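Local coordinates for glutaredoxin-like protein NrdH (PDB 1H75), which probably carries electrons to the NrdEF ribonucleotide reductase as a glutaredoxin-like redox protein with a thioredoxin-like activity profile, at residues M1-C11 / Q50-D58. Numbering follows the deposited sequence.
Sequences MRITIYTRNDC and QLPVVIAGD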
loop_
_atom_site.group_PDB
_atom_site.type_symbol
_atom_site.label_atom_id
_atom_site.label_comp_id
_atom_site.label_asym_id
_atom_site.label_seq_id
_atom_site.Cartn_x
_atom_site.Cartn_y
_atom_site.Cartn_z
ATOM N N MET A 1 -11.528 3.664 8.459
ATOM C CA MET A 1 -10.037 3.619 8.419
ATOM C C MET A 1 -9.541 3.739 6.985
ATOM O O MET A 1 -9.906 2.940 6.129
ATOM C CB MET A 1 -9.523 2.304 8.996
ATOM C CG MET A 1 -8.022 2.137 8.823
ATOM S SD MET A 1 -7.497 0.455 9.097
ATOM C CE MET A 1 -8.210 -0.364 7.649
ATOM N N ARG A 2 -8.697 4.732 6.741
ATOM C CA ARG A 2 -8.148 4.975 5.417
ATOM C C ARG A 2 -6.983 4.031 5.101
ATOM O O ARG A 2 -6.094 3.849 5.927
ATOM C CB ARG A 2 -7.655 6.420 5.333
ATOM C CG ARG A 2 -7.029 6.796 4.004
ATOM C CD ARG A 2 -6.099 8.002 4.158
ATOM N NE ARG A 2 -6.774 9.176 4.703
ATOM C CZ ARG A 2 -7.771 9.812 4.097
ATOM N NH1 ARG A 2 -8.217 9.382 2.919
ATOM N NH2 ARG A 2 -8.314 10.888 4.656
ATOM N N ILE A 3 -7.012 3.433 3.913
ATOM C CA ILE A 3 -5.941 2.542 3.450
ATOM C C ILE A 3 -5.354 3.222 2.216
ATOM O O ILE A 3 -6.080 3.523 1.264
ATOM C CB ILE A 3 -6.481 1.161 3.013
ATOM C CG1 ILE A 3 -7.168 0.479 4.195
ATOM C CG2 ILE A 3 -5.345 0.292 2.471
ATOM C CD1 ILE A 3 -7.907 -0.791 3.810
ATOM N N THR A 4 -4.062 3.521 2.248
ATOM C CA THR A 4 -3.423 4.144 1.097
ATOM C C THR A 4 -2.348 3.203 0.576
ATOM O O THR A 4 -1.558 2.669 1.362
ATOM C CB THR A 4 -2.747 5.470 1.476
ATOM O OG1 THR A 4 -3.718 6.355 2.041
ATOM C CG2 THR A 4 -2.105 6.111 0.259
ATOM N N ILE A 5 -2.333 2.986 -0.736
ATOM C CA ILE A 5 -1.313 2.125 -1.330
ATOM C C ILE A 5 -0.426 3.028 -2.174
ATOM O O ILE A 5 -0.922 3.654 -3.115
ATOM C CB ILE A 5 -1.909 1.039 -2.283
ATOM C CG1 ILE A 5 -2.934 0.170 -1.543
ATOM C CG2 ILE A 5 -0.780 0.184 -2.859
ATOM C CD1 ILE A 5 -3.612 -0.911 -2.422
ATOM N N TYR A 6 0.858 3.116 -1.823
ATOM C CA TYR A 6 1.815 3.920 -2.603
ATOM C C TYR A 6 2.324 2.952 -3.652
ATOM O O TYR A 6 2.898 1.898 -3.333
ATOM C CB TYR A 6 2.933 4.455 -1.706
ATOM C CG TYR A 6 2.381 5.500 -0.743
ATOM C CD1 TYR A 6 1.916 5.142 0.526
ATOM C CD2 TYR A 6 2.252 6.839 -1.143
ATOM C CE1 TYR A 6 1.333 6.095 1.377
ATOM C CE2 TYR A 6 1.676 7.788 -0.308
ATOM C CZ TYR A 6 1.219 7.411 0.947
ATOM O OH TYR A 6 0.635 8.363 1.747
ATOM N N THR A 7 2.172 3.341 -4.916
ATOM C CA THR A 7 2.466 2.425 -5.996
ATOM C C THR A 7 3.287 2.947 -7.180
ATOM O O THR A 7 3.648 4.118 -7.233
ATOM C CB THR A 7 1.095 1.906 -6.507
ATOM O OG1 THR A 7 1.274 0.802 -7.391
ATOM C CG2 THR A 7 0.336 3.046 -7.221
ATOM N N ARG A 8 3.553 2.049 -8.125
ATOM C CA ARG A 8 4.316 2.346 -9.340
ATOM C C ARG A 8 3.784 1.449 -10.464
ATOM O O ARG A 8 3.345 0.332 -10.203
ATOM C CB ARG A 8 5.809 2.061 -9.085
ATOM C CG ARG A 8 6.652 1.845 -10.323
ATOM C CD ARG A 8 8.116 1.829 -9.966
ATOM N NE ARG A 8 8.578 3.113 -9.444
ATOM C CZ ARG A 8 9.688 3.261 -8.728
ATOM N NH1 ARG A 8 10.445 2.205 -8.445
ATOM N NH2 ARG A 8 10.051 4.459 -8.300
ATOM N N ASN A 9 3.805 1.930 -11.708
ATOM C CA ASN A 9 3.328 1.110 -12.824
ATOM C C ASN A 9 4.382 0.039 -13.093
ATOM O O ASN A 9 5.540 0.204 -12.734
ATOM C CB ASN A 9 3.108 1.969 -14.081
ATOM C CG ASN A 9 1.969 2.978 -13.914
ATOM O OD1 ASN A 9 0.812 2.598 -13.742
ATOM N ND2 ASN A 9 2.298 4.268 -13.962
ATOM N N ASP A 10 3.975 -1.074 -13.691
ATOM C CA ASP A 10 4.912 -2.153 -13.998
ATOM C C ASP A 10 5.487 -2.783 -12.726
ATOM O O ASP A 10 6.552 -3.408 -12.749
ATOM C CB ASP A 10 6.060 -1.623 -14.870
ATOM C CG ASP A 10 7.008 -2.717 -15.308
ATOM O OD1 ASP A 10 6.599 -3.555 -16.142
ATOM O OD2 ASP A 10 8.158 -2.744 -14.816
ATOM N N CYS A 11 4.769 -2.615 -11.618
ATOM C CA CYS A 11 5.192 -3.162 -10.331
ATOM C C CYS A 11 4.246 -4.328 -10.024
ATOM O O CYS A 11 3.063 -4.125 -9.727
ATOM C CB CYS A 11 5.122 -2.052 -9.260
ATOM S SG CYS A 11 5.185 -2.606 -7.517
ATOM N N GLN A 50 11.209 -0.592 -0.926
ATOM C CA GLN A 50 10.553 -1.339 -1.990
ATOM C C GLN A 50 9.097 -0.932 -2.063
ATOM O O GLN A 50 8.555 -0.361 -1.114
ATOM C CB GLN A 50 10.645 -2.842 -1.732
ATOM C CG GLN A 50 9.897 -3.283 -0.502
ATOM C CD GLN A 50 9.819 -4.806 -0.354
ATOM O OE1 GLN A 50 9.314 -5.309 0.647
ATOM N NE2 GLN A 50 10.316 -5.538 -1.353
ATOM N N LEU A 51 8.470 -1.219 -3.196
ATOM C CA LEU A 51 7.061 -0.909 -3.381
ATOM C C LEU A 51 6.258 -2.187 -3.506
ATOM O O LEU A 51 6.794 -3.256 -3.813
ATOM C CB LEU A 51 6.851 -0.067 -4.636
ATOM C CG LEU A 51 7.482 1.321 -4.608
ATOM C CD1 LEU A 51 7.491 1.922 -6.002
ATOM C CD2 LEU A 51 6.693 2.195 -3.657
ATOM N N PRO A 52 4.958 -2.103 -3.221
ATOM C CA PRO A 52 4.240 -0.907 -2.785
ATOM C C PRO A 52 4.487 -0.640 -1.301
ATOM O O PRO A 52 5.107 -1.438 -0.608
ATOM C CB PRO A 52 2.782 -1.309 -2.990
ATOM C CG PRO A 52 2.827 -2.780 -2.577
ATOM C CD PRO A 52 4.054 -3.268 -3.307
ATOM N N VAL A 53 4.003 0.499 -0.835
ATOM C CA VAL A 53 4.027 0.775 0.585
ATOM C C VAL A 53 2.555 0.951 0.941
ATOM O O VAL A 53 1.823 1.699 0.279
ATOM C CB VAL A 53 4.818 2.041 0.964
ATOM C CG1 VAL A 53 4.565 2.378 2.440
ATOM C CG2 VAL A 53 6.304 1.789 0.771
ATOM N N VAL A 54 2.102 0.237 1.963
ATOM C CA VAL A 54 0.723 0.359 2.397
ATOM C C VAL A 54 0.703 1.002 3.760
ATOM O O VAL A 54 1.444 0.584 4.662
ATOM C CB VAL A 54 0.013 -1.017 2.523
ATOM C CG1 VAL A 54 -1.383 -0.818 3.105
ATOM C CG2 VAL A 54 -0.051 -1.705 1.177
ATOM N N ILE A 55 -0.108 2.044 3.902
ATOM C CA ILE A 55 -0.248 2.733 5.188
ATOM C C ILE A 55 -1.728 2.662 5.541
ATOM O O ILE A 55 -2.590 3.075 4.755
ATOM C CB ILE A 55 0.172 4.241 5.118
ATOM C CG1 ILE A 55 1.629 4.388 4.693
ATOM C CG2 ILE A 55 -0.072 4.914 6.472
ATOM C CD1 ILE A 55 2.634 3.622 5.528
ATOM N N ALA A 56 -2.027 2.141 6.724
ATOM C CA ALA A 56 -3.408 2.000 7.145
ATOM C C ALA A 56 -3.465 2.064 8.666
ATOM O O ALA A 56 -3.046 1.142 9.359
ATOM C CB ALA A 56 -3.955 0.669 6.637
ATOM N N GLY A 57 -3.978 3.170 9.191
ATOM C CA GLY A 57 -4.014 3.295 10.634
ATOM C C GLY A 57 -2.593 3.253 11.172
ATOM O O GLY A 57 -1.738 3.997 10.699
ATOM N N ASP A 58 -2.339 2.363 12.133
ATOM C CA ASP A 58 -1.010 2.216 12.745
ATOM C C ASP A 58 -0.088 1.293 11.958
ATOM O O ASP A 58 1.086 1.172 12.297
ATOM C CB ASP A 58 -1.090 1.607 14.149
ATOM C CG ASP A 58 -1.795 2.486 15.156
ATOM O OD1 ASP A 58 -1.925 3.713 14.939
ATOM O OD2 ASP A 58 -2.200 1.914 16.187
HETATM O O HOH W 1 -5.200 5.293 8.000
HETATM O O HOH W 2 -3.488 5.897 4.892
#
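Thr4 pairs with Ile55 and Tyr6 with Val53 as antiparallel hydrogen-bonded pairs joining strands 3-7 and 53-56, the shortest of the four backbone bonds between them running almost straight from Tyr6 N to Val53 O (2.7 Å, 175°). Past Ile3, a water bridges the two chains, donating a hydrogen bond to Arg2 O and accepting one from Gly57 N. On the face with Thr4 and Val53, the Tyr6 ring rises from the sheet and leans obliquely toward Ile55: its CE1 edge meets Ile55 CG1 at 3.7 Å, while Thr4 CG2 lies over one ring face and Leu43 of helix 37-45 also touches the Tyr6 side chain. On the other face, where Ile3 and Ile5 touch Met21 of helix 12-23, Ile5 CG2 lies alongside Pro52 CB (3.9 Å) and Ile3 CG1 meets Ala56 CB (4.0 Å). These are central strands of the thioredoxin-fold sheet, and beyond strand 3-7 the chain turns into the CxxC motif at the start of helix 12-23. There Cys11, disulfide-bonded to Cys14, faces the cis-proline loop typical of this fold: its SG lies 4.4 Å from Pro52 CD, placed by a chi1 of 165° that sets it anti to its own N. Leu51 CD1 presses on Arg8 CB (3.5 Å) and sits over one face of the guanidinium, whose NH2 is salt-bridged to Asp34.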